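Protein-tyrosine-phosphatase PTP1 (PDB 6KRW) removes phosphate from phosphotyrosine in proteins, dephosphorylating and probably inhibiting the MAP kinase MPK6, and acts with MKP1 to restrain plant defence responses. Local coordinates at residues Leu48-Val53 with Val69-Asn74; Met123-His128 with Leu182-Lys187. All coordinates share one frame; numbering follows the deposited sequence.

Interaction 1. Residues Leu48-Val53 with Val69-Asn74; sequences LLNSTV and VPFDKN
The D72 carboxylate turns both of its oxygens onto the backbone of T52 and V53, tying the weakly bonded helical turn that starts at T52 to the segment that follows the KNRY phosphotyrosine-recognition loop of a classical PTP domain. OD1 of D72 takes the V53 N-H through its syn lone pair at 3.0 Å, in a nearly straight bond (172° at the hydrogen). OD2 has two protein donors, both on its syn side: the T52 hydroxyl OG1 at 2.7 Å and the T52 backbone N at 2.9 Å. They come from opposite faces of the carboxylate plane, and the T52 amide bond is more bent than that of V53. With an alanine here, the amides of T52 and V53 and the T52 hydroxyl would probably lose their shared acceptor, leaving that hydroxyl free to turn.

Helix 47-50 is joined by the backbone instead: D72 N donates to N50 O at 2.8 Å. CG of D72 swings anti to the carbonyl carbon (chi1 -66°), beside the backbone N, and the carboxylate thus lies on the side of the T52 and V53 amides, within reach of both. Two waters extend the network: one donates to both L49 O and D72 OD2, the other donates to N50 O and accepts from K73 N.

Deeper in, F71 meets N50 and S51 with one edge of its ring. The N50 amide stands steeply to the ring, 73° between the planes, and M42 touches both side chains. S51 CB rests against V69 CG2 at 3.8 Å, while V69 also packs on A54 and M55. The S51 hydroxyl is directed back within its own segment: OG donates to N50 OD1 at 2.9 Å, and both oxygens sit 3.4 Å from F71 CD1.

Interaction 2. Residues Met123-His128 with Leu182-Lys187; sequences MVIQQH and LEVNYK
V184 meets I125 through both of its methyls, beginning a wholly side-chain contact between helix 117-126 and strand 178-186; no hydrogen bond crosses it. CG2 of V184, anti to its own backbone N, lies 3.9 Å from I125 CD1, and CG1 of V184 comes to 4.0 Å from I125 CG1, the two side chains running at a slant to each other. I163 of the neighbouring strand touches both V184 and I125, so three aliphatic groups share this patch.

At N185 the strand's alternation turns the side chain away from the helix, where it packs on P193 and S164. Its ND2 makes a weak bond to the carbonyl O of Y186.

Y186 returns to the helix with its ring. I125 CD1 sits over one face, 4.3 Å from the centroid and 21° off the normal, a CH-pi contact displaced from the ring centre. The other branch of I125 reaches the phenol end: CG2 is 3.8 Å from Y186 CZ and 3.5 Å from Y186 OH. The fork of the isoleucine is therefore spread along the tyrosine, its extended arm (chi2 172°) over the ring and its short branch by the hydroxyl. That hydroxyl is hydrogen-bonded to E122 OE2, one helical turn before Q126, whose NE2 binds the same oxygen, so E122 OE2 ties the tyrosine hydroxyl and the Q126 amide together next to the apolar patch.

The helix ends just beyond, in a Schellman motif at H128 with H128 N bonded to I125 O. This is the alpha/beta layering of the PTP fold, a helix packed against the central mixed sheet, here on its antiparallel part.

Interactions 1 and 2 follow one another along the chain and do not touch: their centres are 25 Å apart and their nearest atoms about 9 Å. Strand 75-77 connects them, for it continues directly from 69-74 and its I76 is touched by M123 and Q127 of 123-128. They differ in their relation to catalysis. In interaction 1 the F71 side chain lies about 9 Å from that of I241 and about 11 Å from that of Q283, both substrate-binding residues by similarity, so that contact lies near the probable phosphotyrosine site without touching those residues. Interaction 2 is apolar packing at the surface, away from the annotated sites.

Interaction 1. Residues Leu48-Val53 with Val69-Asn74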
# COMPACT_ATOMS: atom_id res chain seq x y z
N LEU A 48 21.21 9.47 -3.64
CA LEU A 48 22.44 9.54 -2.82
C LEU A 48 22.39 10.74 -1.85
O LEU A 48 23.10 10.66 -0.85
CB LEU A 48 23.65 9.72 -3.73
CG LEU A 48 23.88 8.58 -4.70
CD1 LEU A 48 25.05 8.93 -5.59
CD2 LEU A 48 24.10 7.28 -3.95
N LEU A 49 21.53 11.71 -2.11
CA LEU A 49 21.42 12.90 -1.24
C LEU A 49 20.13 12.90 -0.43
O LEU A 49 20.12 13.46 0.66
CB LEU A 49 21.57 14.16 -2.10
CG LEU A 49 22.99 14.42 -2.59
CD1 LEU A 49 22.98 15.28 -3.84
CD2 LEU A 49 23.83 15.07 -1.50
N ASN A 50 19.05 12.30 -0.94
CA ASN A 50 17.76 12.36 -0.22
C ASN A 50 17.43 11.05 0.50
O ASN A 50 16.45 11.06 1.25
CB ASN A 50 16.63 12.86 -1.12
CG ASN A 50 16.31 11.93 -2.27
OD1 ASN A 50 16.57 10.71 -2.19
ND2 ASN A 50 15.77 12.48 -3.34
N SER A 51 18.23 10.00 0.31
CA SER A 51 17.95 8.68 0.93
C SER A 51 19.24 8.14 1.53
O SER A 51 19.61 7.01 1.30
CB SER A 51 17.31 7.74 -0.08
OG SER A 51 16.19 8.31 -0.69
N THR A 52 19.94 8.96 2.30
CA THR A 52 21.28 8.60 2.81
C THR A 52 21.22 7.38 3.73
O THR A 52 22.17 6.59 3.71
CB THR A 52 21.93 9.79 3.52
OG1 THR A 52 21.21 10.15 4.69
CG2 THR A 52 21.99 11.00 2.61
N VAL A 53 20.19 7.25 4.55
CA VAL A 53 20.19 6.13 5.52
C VAL A 53 20.02 4.81 4.75
O VAL A 53 20.74 3.85 5.06
CB VAL A 53 19.12 6.32 6.60
CG1 VAL A 53 19.10 5.14 7.55
CG2 VAL A 53 19.38 7.61 7.36
N VAL A 69 14.15 2.74 -2.48
CA VAL A 69 14.50 3.01 -1.08
C VAL A 69 13.66 4.19 -0.64
O VAL A 69 13.25 5.01 -1.47
CB VAL A 69 15.99 3.32 -0.91
CG1 VAL A 69 16.86 2.11 -1.20
CG2 VAL A 69 16.43 4.50 -1.76
N PRO A 70 13.39 4.30 0.68
CA PRO A 70 12.65 5.44 1.21
C PRO A 70 13.56 6.67 1.35
O PRO A 70 14.73 6.54 1.65
CB PRO A 70 12.19 4.97 2.59
CG PRO A 70 13.34 4.07 3.03
CD PRO A 70 13.75 3.34 1.75
N PHE A 71 12.93 7.81 1.14
CA PHE A 71 13.58 9.11 1.45
C PHE A 71 13.81 9.23 2.94
O PHE A 71 12.99 8.80 3.78
CB PHE A 71 12.67 10.23 0.97
CG PHE A 71 12.33 10.19 -0.49
CD1 PHE A 71 13.31 10.04 -1.46
CD2 PHE A 71 11.02 10.35 -0.92
CE1 PHE A 71 12.99 10.01 -2.80
CE2 PHE A 71 10.69 10.31 -2.27
CZ PHE A 71 11.67 10.14 -3.20
N ASP A 72 14.91 9.88 3.32
CA ASP A 72 15.16 10.18 4.74
C ASP A 72 13.99 10.93 5.37
O ASP A 72 13.68 10.69 6.55
CB ASP A 72 16.44 10.99 4.90
CG ASP A 72 17.71 10.27 4.50
OD1 ASP A 72 17.77 9.04 4.64
OD2 ASP A 72 18.69 10.93 4.10
N LYS A 73 13.35 11.84 4.60
CA LYS A 73 12.38 12.78 5.22
C LYS A 73 11.15 12.04 5.77
O LYS A 73 10.53 12.56 6.67
CB LYS A 73 11.96 13.84 4.21
CG LYS A 73 11.16 13.34 3.03
CD LYS A 73 10.72 14.44 2.06
CE LYS A 73 9.89 13.87 0.92
NZ LYS A 73 8.67 13.20 1.42
N ASN A 74 10.82 10.86 5.21
CA ASN A 74 9.54 10.21 5.62
C ASN A 74 9.73 8.71 5.77
O ASN A 74 8.67 8.04 5.79
CB ASN A 74 8.40 10.54 4.67
CG ASN A 74 8.57 9.87 3.32
OD1 ASN A 74 9.70 9.76 2.83
ND2 ASN A 74 7.46 9.45 2.71
O HOH W 1 18.67 13.53 3.60
O HOH W 2 14.69 12.98 2.20

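Interaction 2. Residues Met123-His128 with Leu182-Lys187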
# COMPACT_ATOMS: atom_id res chain seq x y z
N MET A 123 8.11 -3.22 13.07
CA MET A 123 7.44 -2.01 12.53
C MET A 123 5.92 -2.13 12.72
O MET A 123 5.26 -1.18 13.14
CB MET A 123 7.76 -1.85 11.04
CG MET A 123 7.05 -0.67 10.43
SD MET A 123 7.52 -0.40 8.69
CE MET A 123 6.75 -1.84 7.92
N VAL A 124 5.34 -3.31 12.42
CA VAL A 124 3.87 -3.52 12.57
C VAL A 124 3.47 -3.23 14.02
O VAL A 124 2.45 -2.55 14.24
CB VAL A 124 3.49 -4.96 12.17
CG1 VAL A 124 2.06 -5.27 12.56
CG2 VAL A 124 3.74 -5.21 10.70
N ILE A 125 4.21 -3.77 14.98
CA ILE A 125 3.87 -3.57 16.41
C ILE A 125 4.07 -2.10 16.79
O ILE A 125 3.15 -1.51 17.38
CB ILE A 125 4.70 -4.52 17.29
CG1 ILE A 125 4.35 -5.97 16.97
CG2 ILE A 125 4.50 -4.18 18.76
CD1 ILE A 125 5.26 -6.97 17.66
N GLN A 126 5.23 -1.53 16.45
CA GLN A 126 5.56 -0.15 16.89
C GLN A 126 4.58 0.86 16.30
O GLN A 126 4.23 1.81 17.00
CB GLN A 126 6.99 0.19 16.49
CG GLN A 126 8.06 -0.54 17.30
CD GLN A 126 9.45 -0.03 17.03
OE1 GLN A 126 9.63 0.92 16.25
NE2 GLN A 126 10.43 -0.65 17.66
N GLN A 127 4.13 0.63 15.07
CA GLN A 127 3.19 1.56 14.38
C GLN A 127 1.73 1.13 14.58
O GLN A 127 0.84 1.81 14.10
CB GLN A 127 3.55 1.61 12.90
CG GLN A 127 4.96 2.14 12.61
CD GLN A 127 5.19 3.52 13.17
OE1 GLN A 127 4.26 4.32 13.24
NE2 GLN A 127 6.43 3.78 13.57
N HIS A 128 1.50 0.03 15.30
CA HIS A 128 0.15 -0.57 15.56
C HIS A 128 -0.69 -0.59 14.27
O HIS A 128 -1.85 -0.11 14.26
CB HIS A 128 -0.55 0.12 16.74
CG HIS A 128 -0.68 1.60 16.66
ND1 HIS A 128 -1.68 2.21 15.94
CD2 HIS A 128 0.08 2.59 17.16
CE1 HIS A 128 -1.53 3.52 15.99
NE2 HIS A 128 -0.48 3.78 16.76
N LEU A 182 -4.31 -12.47 11.97
CA LEU A 182 -3.00 -12.79 12.57
C LEU A 182 -2.94 -12.17 13.96
O LEU A 182 -3.59 -11.14 14.22
CB LEU A 182 -1.88 -12.21 11.72
CG LEU A 182 -1.79 -12.74 10.29
CD1 LEU A 182 -0.59 -12.13 9.56
CD2 LEU A 182 -1.75 -14.27 10.32
N GLU A 183 -2.15 -12.80 14.80
CA GLU A 183 -1.91 -12.36 16.18
C GLU A 183 -0.41 -12.28 16.36
O GLU A 183 0.28 -13.29 16.15
CB GLU A 183 -2.53 -13.36 17.14
CG GLU A 183 -2.08 -13.22 18.57
CD GLU A 183 -2.69 -14.27 19.48
OE1 GLU A 183 -3.91 -14.54 19.35
OE2 GLU A 183 -1.95 -14.83 20.30
N VAL A 184 0.08 -11.09 16.71
CA VAL A 184 1.53 -10.84 16.87
C VAL A 184 1.76 -10.27 18.26
O VAL A 184 0.93 -9.49 18.75
CB VAL A 184 2.04 -9.93 15.74
CG1 VAL A 184 1.50 -8.51 15.86
CG2 VAL A 184 3.56 -9.91 15.70
N ASN A 185 2.87 -10.65 18.89
CA ASN A 185 3.24 -10.06 20.20
C ASN A 185 4.70 -10.37 20.50
O ASN A 185 5.29 -11.24 19.84
CB ASN A 185 2.32 -10.56 21.32
CG ASN A 185 2.42 -12.05 21.54
OD1 ASN A 185 1.94 -12.85 20.74
ND2 ASN A 185 3.04 -12.44 22.65
N TYR A 186 5.25 -9.66 21.48
CA TYR A 186 6.55 -10.02 22.08
C TYR A 186 6.36 -11.19 23.04
O TYR A 186 5.24 -11.41 23.55
CB TYR A 186 7.15 -8.83 22.83
CG TYR A 186 7.34 -7.59 22.00
CD1 TYR A 186 8.20 -7.58 20.92
CD2 TYR A 186 6.65 -6.43 22.30
CE1 TYR A 186 8.37 -6.43 20.15
CE2 TYR A 186 6.82 -5.27 21.56
CZ TYR A 186 7.68 -5.28 20.47
OH TYR A 186 7.84 -4.14 19.73
N LYS A 187 7.43 -11.91 23.33
CA LYS A 187 7.36 -13.10 24.20
C LYS A 187 7.20 -12.69 25.67
O LYS A 187 6.73 -13.53 26.44
CB LYS A 187 8.56 -14.01 23.96
CG LYS A 187 8.57 -14.61 22.56
CD LYS A 187 9.86 -15.29 22.20
CE LYS A 187 9.96 -15.55 20.72
NZ LYS A 187 11.28 -16.10 20.35